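Hypothetical protein (Fusobacterium nucleatum subsp. nucleatum, PDB 2GSL) might be a ribonuclease of the MrnC family involved in RNA processing, built as an all-helical dimer with a ribonuclease III domain. Local coordinates at residues K32-L35 with Q36-Y39; L59-K62 with K63-D67; C91-M94 with E95-A99; E117-K120 with I121-V125. All coordinates share one frame; numbering follows the deposited sequence.

Contact 1: residues K32-L35 with Q36-Y39; sequences KYYL and QFGY
Tyr33 and Tyr34 meet Phe37 and Tyr39 in an aromatic cluster at the C-terminal end of helix 15-34, where the chain passes into a loop that folds back on the last helical turn. The amine of Lys32 pairs with Glu29 in a salt bridge and bonds to Tyr110 of the second subunit, while the Lys32 carbonyl accepts a weak bond from Leu35 N. Next comes Tyr33, whose ring offers a face to the edge of Phe37 in a T-shaped stack with centroids 5.3 Å apart and planes at 82°. A first torsion of 169°, which sets CG opposite the backbone N, carries the ring up to the loop, where its CZ lies 3.9 Å from Phe37 CZ. Tyr34 meets Phe37 and Tyr39 more loosely, without a stack: its CD1 is 4.2 Å from Tyr39 CE1, its hydroxyl bonds to Lys51, and its ring and that of Tyr39 both meet Tyr47 of helix 41-52. Leu35, the first residue past the helix, packs on Leu44 and on Leu21 of the second subunit. Just beyond it, Gln36 brings its side chain back over the Tyr33 carbonyl, with Gln36 CD 3.4 Å from Tyr33 O.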
loop_
_atom_site.group_PDB
_atom_site.type_symbol
_atom_site.label_atom_id
_atom_site.label_comp_id
_atom_site.label_asym_id
_atom_site.label_seq_id
_atom_site.Cartn_x
_atom_site.Cartn_y
_atom_site.Cartn_z
ATOM N N LYS A 32 6.252 0.614 -6.834
ATOM C CA LYS A 32 6.937 -0.494 -7.493
ATOM C C LYS A 32 7.546 -0.104 -8.834
ATOM O O LYS A 32 8.737 -0.311 -9.067
ATOM C CB LYS A 32 5.988 -1.661 -7.737
ATOM C CG LYS A 32 5.663 -2.478 -6.526
ATOM C CD LYS A 32 5.343 -3.909 -6.938
ATOM C CE LYS A 32 4.185 -3.957 -7.923
ATOM N NZ LYS A 32 3.740 -5.346 -8.247
ATOM N N TYR A 33 6.710 0.435 -9.719
ATOM C CA TYR A 33 7.148 0.848 -11.047
ATOM C C TYR A 33 8.244 1.899 -11.006
ATOM O O TYR A 33 9.152 1.871 -11.818
ATOM C CB TYR A 33 5.962 1.397 -11.856
ATOM C CG TYR A 33 6.353 2.105 -13.151
ATOM C CD1 TYR A 33 6.325 3.504 -13.245
ATOM C CD2 TYR A 33 6.716 1.376 -14.291
ATOM C CE1 TYR A 33 6.636 4.162 -14.444
ATOM C CE2 TYR A 33 7.035 2.023 -15.496
ATOM C CZ TYR A 33 6.989 3.415 -15.563
ATOM O OH TYR A 33 7.281 4.066 -16.743
ATOM N N TYR A 34 8.164 2.833 -10.071
ATOM C CA TYR A 34 9.168 3.870 -10.020
ATOM C C TYR A 34 10.387 3.452 -9.241
ATOM O O TYR A 34 11.443 4.044 -9.391
ATOM C CB TYR A 34 8.575 5.161 -9.446
ATOM C CG TYR A 34 7.784 5.966 -10.463
ATOM C CD1 TYR A 34 8.398 6.460 -11.621
ATOM C CD2 TYR A 34 6.427 6.242 -10.269
ATOM C CE1 TYR A 34 7.688 7.205 -12.559
ATOM C CE2 TYR A 34 5.706 6.985 -11.203
ATOM C CZ TYR A 34 6.345 7.462 -12.348
ATOM O OH TYR A 34 5.640 8.174 -13.291
ATOM N N LEU A 35 10.255 2.413 -8.429
ATOM C CA LEU A 35 11.372 1.947 -7.627
ATOM C C LEU A 35 12.308 1.059 -8.433
ATOM O O LEU A 35 13.108 0.309 -7.870
ATOM C CB LEU A 35 10.839 1.166 -6.430
ATOM C CG LEU A 35 11.783 0.942 -5.245
ATOM C CD1 LEU A 35 12.250 2.280 -4.671
ATOM C CD2 LEU A 35 11.050 0.142 -4.179
ATOM N N GLN A 36 12.227 1.145 -9.752
ATOM C CA GLN A 36 13.060 0.293 -10.584
ATOM C C GLN A 36 14.000 1.091 -11.469
ATOM O O GLN A 36 14.763 0.525 -12.257
ATOM C CB GLN A 36 12.169 -0.572 -11.468
ATOM C CG GLN A 36 11.494 0.209 -12.587
ATOM C CD GLN A 36 10.710 -0.679 -13.525
ATOM O OE1 GLN A 36 10.829 -0.573 -14.754
ATOM N NE2 GLN A 36 9.899 -1.565 -12.955
ATOM N N PHE A 37 13.950 2.409 -11.340
ATOM C CA PHE A 37 14.785 3.252 -12.165
ATOM C C PHE A 37 16.082 3.678 -11.522
ATOM O O PHE A 37 17.055 3.919 -12.223
ATOM C CB PHE A 37 13.982 4.465 -12.613
ATOM C CG PHE A 37 12.890 4.121 -13.571
ATOM C CD1 PHE A 37 13.187 3.764 -14.880
ATOM C CD2 PHE A 37 11.570 4.104 -13.163
ATOM C CE1 PHE A 37 12.184 3.393 -15.767
ATOM C CE2 PHE A 37 10.564 3.734 -14.043
ATOM C CZ PHE A 37 10.877 3.380 -15.348
ATOM N N GLY A 38 16.108 3.764 -10.198
ATOM C CA GLY A 38 17.332 4.168 -9.537
ATOM C C GLY A 38 17.303 5.597 -9.021
ATOM O O GLY A 38 18.314 6.122 -8.554
ATOM N N TYR A 39 16.146 6.237 -9.097
ATOM C CA TYR A 39 16.022 7.601 -8.619
ATOM C C TYR A 39 16.416 7.647 -7.149
ATOM O O TYR A 39 16.528 6.605 -6.495
ATOM C CB TYR A 39 14.581 8.090 -8.778
ATOM C CG TYR A 39 14.111 8.163 -10.207
ATOM C CD1 TYR A 39 12.899 7.593 -10.594
ATOM C CD2 TYR A 39 14.872 8.809 -11.174
ATOM C CE1 TYR A 39 12.461 7.667 -11.917
ATOM C CE2 TYR A 39 14.448 8.889 -12.493
ATOM C CZ TYR A 39 13.250 8.322 -12.864
ATOM O OH TYR A 39 12.836 8.405 -14.177
#

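Contact 2: residues L59-K62 with K63-D67; sequences LIYK and KIIND
Apolar packing between neighbouring turns joins Tyr61 to Ile65 and Ile60 to Ile64 at the C-terminal end of helix 54-64, where the helix runs out into the loop before helix 70-80. Ile65 lies over one face of the Tyr61 ring. Its CB stands 4.0 Å from the ring centroid and 15° off the normal, a CH-pi contact, and its CD1 reaches outward along the ring to within 3.5 Å of Tyr61 CZ. Tyr61 holds CG opposite its own backbone N (chi1 175°), which lays the phenol along the helix toward Ile65. Ile60 and Ile64 occupy another side of the helix, with Ile60 CG2 4.0 Å from Ile64 CD1. In the all-helical ribonuclease III domain this side faces inward: Ile60 packs on Leu102 of helix 93-111 and, together with Ile64, on Ile121 of helix 115-127. Among the backbone bonds, i to i+3 and i to i+4 partners are mixed. Lys63 N gives its clearer bond to Ile60 O, three residues back, and Tyr61 O is gripped by two amides. Ile65 N approaches it nearly along the C=O axis at 2.8 Å, whereas Ile64 N stands above the carbonyl plane, 3.0 Å from Tyr61 O.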
loop_
_atom_site.group_PDB
_atom_site.type_symbol
_atom_site.label_atom_id
_atom_site.label_comp_id
_atom_site.label_asym_id
_atom_site.label_seq_id
_atom_site.Cartn_x
_atom_site.Cartn_y
_atom_site.Cartn_z
ATOM N N LEU A 59 -8.233 11.456 -13.631
ATOM C CA LEU A 59 -8.058 11.349 -15.069
ATOM C C LEU A 59 -8.153 9.881 -15.408
ATOM O O LEU A 59 -8.754 9.508 -16.415
ATOM C CB LEU A 59 -6.692 11.874 -15.501
ATOM C CG LEU A 59 -6.513 13.395 -15.509
ATOM C CD1 LEU A 59 -5.117 13.743 -16.022
ATOM C CD2 LEU A 59 -7.585 14.027 -16.404
ATOM N N ILE A 60 -7.561 9.048 -14.558
ATOM C CA ILE A 60 -7.601 7.618 -14.788
ATOM C C ILE A 60 -9.045 7.156 -14.846
ATOM O O ILE A 60 -9.493 6.610 -15.855
ATOM C CB ILE A 60 -6.882 6.835 -13.670
ATOM C CG1 ILE A 60 -5.389 7.154 -13.690
ATOM C CG2 ILE A 60 -7.097 5.334 -13.862
ATOM C CD1 ILE A 60 -4.696 6.744 -14.972
ATOM N N TYR A 61 -9.781 7.390 -13.766
ATOM C CA TYR A 61 -11.178 6.977 -13.713
ATOM C C TYR A 61 -11.929 7.395 -14.980
ATOM O O TYR A 61 -12.499 6.558 -15.666
ATOM C CB TYR A 61 -11.844 7.551 -12.452
ATOM C CG TYR A 61 -13.330 7.299 -12.351
ATOM C CD1 TYR A 61 -14.237 8.155 -12.957
ATOM C CD2 TYR A 61 -13.828 6.190 -11.669
ATOM C CE1 TYR A 61 -15.600 7.921 -12.895
ATOM C CE2 TYR A 61 -15.197 5.937 -11.600
ATOM C CZ TYR A 61 -16.079 6.808 -12.220
ATOM O OH TYR A 61 -17.437 6.566 -12.200
ATOM N N LYS A 62 -11.898 8.676 -15.314
ATOM C CA LYS A 62 -12.602 9.139 -16.497
ATOM C C LYS A 62 -12.131 8.517 -17.808
ATOM O O LYS A 62 -12.882 8.498 -18.785
ATOM C CB LYS A 62 -12.549 10.662 -16.561
ATOM C CG LYS A 62 -13.234 11.283 -15.360
ATOM C CD LYS A 62 -12.945 12.764 -15.200
ATOM C CE LYS A 62 -13.617 13.603 -16.253
ATOM N NZ LYS A 62 -13.478 15.044 -15.919
ATOM N N LYS A 63 -10.911 7.987 -17.832
ATOM C CA LYS A 63 -10.392 7.363 -19.047
ATOM C C LYS A 63 -10.699 5.872 -19.139
ATOM O O LYS A 63 -10.561 5.282 -20.210
ATOM C CB LYS A 63 -8.876 7.572 -19.163
ATOM C CG LYS A 63 -8.457 9.038 -19.356
ATOM C CD LYS A 63 -6.940 9.195 -19.362
ATOM C CE LYS A 63 -6.304 8.604 -20.622
ATOM N NZ LYS A 63 -6.559 9.425 -21.857
ATOM N N ILE A 64 -11.120 5.258 -18.034
ATOM C CA ILE A 64 -11.425 3.830 -18.061
ATOM C C ILE A 64 -12.884 3.487 -17.791
ATOM O O ILE A 64 -13.446 2.624 -18.454
ATOM C CB ILE A 64 -10.549 3.036 -17.059
ATOM C CG1 ILE A 64 -10.856 3.467 -15.630
ATOM C CG2 ILE A 64 -9.090 3.251 -17.357
ATOM C CD1 ILE A 64 -10.061 2.684 -14.603
ATOM N N ILE A 65 -13.483 4.174 -16.823
ATOM C CA ILE A 65 -14.878 3.974 -16.405
ATOM C C ILE A 65 -15.861 3.405 -17.451
ATOM O O ILE A 65 -16.635 2.488 -17.148
ATOM C CB ILE A 65 -15.458 5.302 -15.850
ATOM C CG1 ILE A 65 -16.875 5.096 -15.320
ATOM C CG2 ILE A 65 -15.462 6.362 -16.944
ATOM C CD1 ILE A 65 -16.985 4.067 -14.234
ATOM N N ASN A 66 -15.832 3.945 -18.668
ATOM C CA ASN A 66 -16.728 3.495 -19.730
ATOM C C ASN A 66 -16.363 2.134 -20.320
ATOM O O ASN A 66 -17.148 1.552 -21.063
ATOM C CB ASN A 66 -16.766 4.528 -20.857
ATOM C CG ASN A 66 -17.001 5.933 -20.350
ATOM O OD1 ASN A 66 -18.109 6.287 -19.945
ATOM N ND2 ASN A 66 -15.940 6.741 -20.349
ATOM N N ASP A 67 -15.182 1.619 -20.004
ATOM C CA ASP A 67 -14.807 0.321 -20.540
ATOM C C ASP A 67 -14.738 -0.801 -19.497
ATOM O O ASP A 67 -14.437 -1.940 -19.843
ATOM C CB ASP A 67 -13.473 0.416 -21.301
ATOM C CG ASP A 67 -13.510 1.422 -22.458
ATOM O OD1 ASP A 67 -14.573 1.591 -23.092
ATOM O OD2 ASP A 67 -12.456 2.034 -22.743
#

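Contact 3: residues C91-M94 with E95-A99; sequences CTVM and EYKEA
Glu95 meets Thr92 and Cys91 where the chain enters helix 93-111; it and Met94, the latter present as selenomethionine, have the most surface buried by the contact. Farther along the same helix, Glu103 joins Asp23 in binding magnesium. Thr92 is the N-cap here: its OG1 accepts a weak bond of 3.3 Å from Glu95 N, while Thr92 O receives Tyr96 N as the first regular helical bond. The extended side chain of Glu95 runs back past the cap, putting its CB and CG against Thr92 OG1 and its carboxylate beside Cys91 CB; a long, weak ion pair links that carboxylate to Lys55 of helix 54-64. Cys91 SG lies 4.0 Å from Tyr96 CB and near the plane of the Tyr96 ring, a sulfur-aromatic contact at the ring edge, 5.4 Å from the centroid. A chi1 of -174° sets Met94 CG opposite the backbone N, 3.8 Å from Glu98 OE1, and the bends beyond it keep SE and CE near the same oxygen. Behind this touch, Glu98 N donates to Met94 O at 3.0 Å. The Glu98 carboxylate is itself held by Lys80 and Ser58. Together with the threonine cap, the negative charge of Glu95, three residues after it, would suit the N-terminal end of the helix dipole and probably favours the helix start.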
loop_
_atom_site.group_PDB
_atom_site.type_symbol
_atom_site.label_atom_id
_atom_site.label_comp_id
_atom_site.label_asym_id
_atom_site.label_seq_id
_atom_site.Cartn_x
_atom_site.Cartn_y
_atom_site.Cartn_z
ATOM N N CYS A 91 -7.816 19.630 -5.308
ATOM C CA CYS A 91 -8.720 19.336 -6.408
ATOM C C CYS A 91 -10.141 19.807 -6.133
ATOM O O CYS A 91 -10.378 20.559 -5.191
ATOM C CB CYS A 91 -8.704 17.830 -6.704
ATOM S SG CYS A 91 -9.099 16.760 -5.291
ATOM N N THR A 92 -11.082 19.370 -6.968
ATOM C CA THR A 92 -12.485 19.741 -6.814
ATOM C C THR A 92 -13.293 18.584 -6.243
ATOM O O THR A 92 -12.814 17.450 -6.168
ATOM C CB THR A 92 -13.131 20.124 -8.161
ATOM O OG1 THR A 92 -13.183 18.969 -9.006
ATOM C CG2 THR A 92 -12.336 21.222 -8.851
ATOM N N VAL A 93 -14.528 18.874 -5.851
ATOM C CA VAL A 93 -15.399 17.848 -5.302
ATOM C C VAL A 93 -15.503 16.670 -6.272
ATOM O O VAL A 93 -15.265 15.524 -5.895
ATOM C CB VAL A 93 -16.810 18.410 -5.017
ATOM C CG1 VAL A 93 -17.705 17.319 -4.430
ATOM C CG2 VAL A 93 -16.706 19.583 -4.053
HETATM N N MSE A 94 -15.844 16.964 -7.524
HETATM C CA MSE A 94 -15.982 15.936 -8.553
HETATM C C MSE A 94 -14.723 15.060 -8.701
HETATM O O MSE A 94 -14.819 13.836 -8.784
HETATM C CB MSE A 94 -16.304 16.591 -9.900
HETATM C CG MSE A 94 -16.620 15.603 -11.008
HETATM SE SE MSE A 94 -18.357 14.785 -10.764
HETATM C CE MSE A 94 -18.961 14.863 -12.619
ATOM N N GLU A 95 -13.555 15.694 -8.735
ATOM C CA GLU A 95 -12.291 14.985 -8.887
ATOM C C GLU A 95 -11.984 14.095 -7.691
ATOM O O GLU A 95 -11.518 12.958 -7.840
ATOM C CB GLU A 95 -11.151 15.983 -9.100
ATOM C CG GLU A 95 -11.331 16.818 -10.351
ATOM C CD GLU A 95 -10.193 17.786 -10.610
ATOM O OE1 GLU A 95 -10.213 18.422 -11.687
ATOM O OE2 GLU A 95 -9.283 17.917 -9.755
ATOM N N TYR A 96 -12.256 14.613 -6.502
ATOM C CA TYR A 96 -12.009 13.867 -5.282
ATOM C C TYR A 96 -12.893 12.617 -5.283
ATOM O O TYR A 96 -12.431 11.514 -4.991
ATOM C CB TYR A 96 -12.315 14.751 -4.073
ATOM C CG TYR A 96 -11.848 14.168 -2.771
ATOM C CD1 TYR A 96 -12.658 13.297 -2.036
ATOM C CD2 TYR A 96 -10.567 14.431 -2.300
ATOM C CE1 TYR A 96 -12.190 12.700 -0.864
ATOM C CE2 TYR A 96 -10.094 13.842 -1.142
ATOM C CZ TYR A 96 -10.901 12.977 -0.429
ATOM O OH TYR A 96 -10.384 12.371 0.694
ATOM N N LYS A 97 -14.164 12.798 -5.631
ATOM C CA LYS A 97 -15.095 11.688 -5.681
ATOM C C LYS A 97 -14.600 10.630 -6.672
ATOM O O LYS A 97 -14.473 9.455 -6.324
ATOM C CB LYS A 97 -16.495 12.190 -6.061
ATOM C CG LYS A 97 -17.143 13.060 -4.969
ATOM C CD LYS A 97 -18.073 14.139 -5.541
ATOM C CE LYS A 97 -19.369 13.581 -6.161
ATOM N NZ LYS A 97 -20.474 13.281 -5.183
ATOM N N GLU A 98 -14.303 11.042 -7.897
ATOM C CA GLU A 98 -13.821 10.104 -8.899
ATOM C C GLU A 98 -12.519 9.454 -8.451
ATOM O O GLU A 98 -12.184 8.355 -8.884
ATOM C CB GLU A 98 -13.625 10.813 -10.233
ATOM C CG GLU A 98 -14.927 11.075 -10.970
ATOM C CD GLU A 98 -14.774 12.111 -12.067
ATOM O OE1 GLU A 98 -15.754 12.327 -12.830
ATOM O OE2 GLU A 98 -13.675 12.717 -12.160
ATOM N N ALA A 99 -11.797 10.130 -7.565
ATOM C CA ALA A 99 -10.549 9.593 -7.053
ATOM C C ALA A 99 -10.850 8.434 -6.107
ATOM O O ALA A 99 -10.110 7.445 -6.033
ATOM C CB ALA A 99 -9.773 10.684 -6.320
#

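Contact 4: residues E117-K120 with I121-V125; sequences EIKK and IINIV
Ile121 rides on the carbonyls of the preceding turn of helix 115-127, Ile118 O and Glu117 O, and its side chain can be followed outward from the backbone. CB comes first, 3.5 Å from Ile118 O. With CG1 turned opposite its own carbonyl carbon (chi1 -68°), the longer branch runs back along the helix: CG1 lies 3.6 Å from Glu117 O, and the terminal CD1 remains close, 3.8 Å from that same oxygen, before meeting Ile64 of helix 54-64. The CG2 branch points to Ile60 of the same neighbouring helix. One residue on, Ile122 lies alongside Ile118 and points the same way, Ile118 CG2 being 4.0 Å from Ile122 CG1. This pair is tied by a backbone bond of the regular i to i+4 kind, Ile122 N to Ile118 O at 2.9 Å. The polar side of the helix is built otherwise. Asn123 lays its amide across the aliphatic start of Lys119, and its backbone N bonds to Lys119 O at 2.8 Å. Lys120 curls back toward Glu117 in a long salt bridge. The result is an amphipathic helix whose isoleucines face other helices besides helix 54-64: Ile121 sits against Ile106 and Met109 of helix 93-111, and Ile122 against Trp26 and Glu29 of helix 15-34.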
loop_
_atom_site.group_PDB
_atom_site.type_symbol
_atom_site.label_atom_id
_atom_site.label_comp_id
_atom_site.label_asym_id
_atom_site.label_seq_id
_atom_site.Cartn_x
_atom_site.Cartn_y
_atom_site.Cartn_z
ATOM N N GLU A 117 -6.796 -7.456 -13.656
ATOM C CA GLU A 117 -7.565 -6.317 -14.139
ATOM C C GLU A 117 -6.908 -5.035 -13.631
ATOM O O GLU A 117 -7.009 -3.978 -14.255
ATOM C CB GLU A 117 -9.006 -6.412 -13.633
ATOM C CG GLU A 117 -9.785 -7.601 -14.191
ATOM C CD GLU A 117 -10.348 -7.336 -15.578
ATOM O OE1 GLU A 117 -9.571 -6.942 -16.474
ATOM O OE2 GLU A 117 -11.572 -7.526 -15.774
ATOM N N ILE A 118 -6.224 -5.147 -12.496
ATOM C CA ILE A 118 -5.536 -4.012 -11.904
ATOM C C ILE A 118 -4.304 -3.656 -12.729
ATOM O O ILE A 118 -4.037 -2.475 -12.983
ATOM C CB ILE A 118 -5.104 -4.327 -10.469
ATOM C CG1 ILE A 118 -6.335 -4.684 -9.633
ATOM C CG2 ILE A 118 -4.379 -3.139 -9.871
ATOM C CD1 ILE A 118 -6.016 -5.111 -8.238
ATOM N N LYS A 119 -3.562 -4.678 -13.159
ATOM C CA LYS A 119 -2.358 -4.471 -13.962
ATOM C C LYS A 119 -2.669 -3.765 -15.277
ATOM O O LYS A 119 -1.861 -2.988 -15.781
ATOM C CB LYS A 119 -1.660 -5.808 -14.262
ATOM C CG LYS A 119 -0.379 -5.658 -15.084
ATOM C CD LYS A 119 0.426 -6.965 -15.177
ATOM C CE LYS A 119 1.857 -6.703 -15.706
ATOM N NZ LYS A 119 2.734 -7.919 -15.757
ATOM N N LYS A 120 -3.843 -4.022 -15.831
ATOM C CA LYS A 120 -4.193 -3.400 -17.096
ATOM C C LYS A 120 -4.403 -1.892 -16.918
ATOM O O LYS A 120 -4.079 -1.104 -17.805
ATOM C CB LYS A 120 -5.441 -4.074 -17.665
ATOM C CG LYS A 120 -5.601 -3.902 -19.155
ATOM C CD LYS A 120 -6.344 -5.077 -19.772
ATOM C CE LYS A 120 -7.796 -5.151 -19.321
ATOM N NZ LYS A 120 -8.555 -6.244 -20.026
ATOM N N ILE A 121 -4.937 -1.501 -15.764
ATOM C CA ILE A 121 -5.172 -0.094 -15.450
ATOM C C ILE A 121 -3.829 0.552 -15.119
ATOM O O ILE A 121 -3.547 1.680 -15.519
ATOM C CB ILE A 121 -6.124 0.054 -14.231
ATOM C CG1 ILE A 121 -7.520 -0.429 -14.606
ATOM C CG2 ILE A 121 -6.180 1.487 -13.767
ATOM C CD1 ILE A 121 -8.462 -0.524 -13.421
ATOM N N ILE A 122 -2.999 -0.172 -14.378
ATOM C CA ILE A 122 -1.693 0.348 -14.024
ATOM C C ILE A 122 -0.857 0.528 -15.293
ATOM O O ILE A 122 -0.030 1.429 -15.362
ATOM C CB ILE A 122 -0.965 -0.592 -13.053
ATOM C CG1 ILE A 122 -1.756 -0.689 -11.746
ATOM C CG2 ILE A 122 0.440 -0.082 -12.788
ATOM C CD1 ILE A 122 -1.879 0.624 -10.993
ATOM N N ASN A 123 -1.080 -0.318 -16.296
ATOM C CA ASN A 123 -0.339 -0.208 -17.543
ATOM C C ASN A 123 -0.706 1.050 -18.319
ATOM O O ASN A 123 0.082 1.530 -19.137
ATOM C CB ASN A 123 -0.563 -1.433 -18.430
ATOM C CG ASN A 123 0.361 -2.587 -18.077
ATOM O OD1 ASN A 123 0.274 -3.665 -18.667
ATOM N ND2 ASN A 123 1.253 -2.365 -17.114
ATOM N N ILE A 124 -1.895 1.593 -18.081
ATOM C CA ILE A 124 -2.284 2.804 -18.789
ATOM C C ILE A 124 -1.780 4.017 -18.007
ATOM O O ILE A 124 -1.876 5.154 -18.464
ATOM C CB ILE A 124 -3.829 2.877 -19.007
ATOM C CG1 ILE A 124 -4.533 3.400 -17.764
ATOM C CG2 ILE A 124 -4.361 1.505 -19.385
ATOM C CD1 ILE A 124 -4.688 4.900 -17.751
ATOM N N VAL A 125 -1.223 3.761 -16.829
ATOM C CA VAL A 125 -0.689 4.829 -15.997
ATOM C C VAL A 125 0.746 5.127 -16.420
ATOM O O VAL A 125 1.174 6.279 -16.402
ATOM C CB VAL A 125 -0.709 4.447 -14.492
ATOM C CG1 VAL A 125 -0.004 5.514 -13.668
ATOM C CG2 VAL A 125 -2.141 4.287 -14.021
#

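All four contacts are local, yet their chemistry follows their place in the fold. Contacts 1, 2 and 4 are partly buried. In contacts 2 and 4 it is the isoleucines that turn inward, and they share a helix interface: Ile64 CD1 comes 3.8 Å from Ile121 CD1, joining helix 54-64 to helix 115-127 by aliphatic packing. Contact 3 is a surface contact at a helix start, with a polar cap and acids; it reaches contact 2 through Glu98, whose CG lies 3.6 Å from Tyr61 CD1. Contact 1 stands apart, about 17 Å between centres from contact 4 and farther from the others. There a helix ends in an aromatic cluster touching the second subunit, whereas contact 2, also near a helix end, relies on aliphatic packing with a single tyrosine ring.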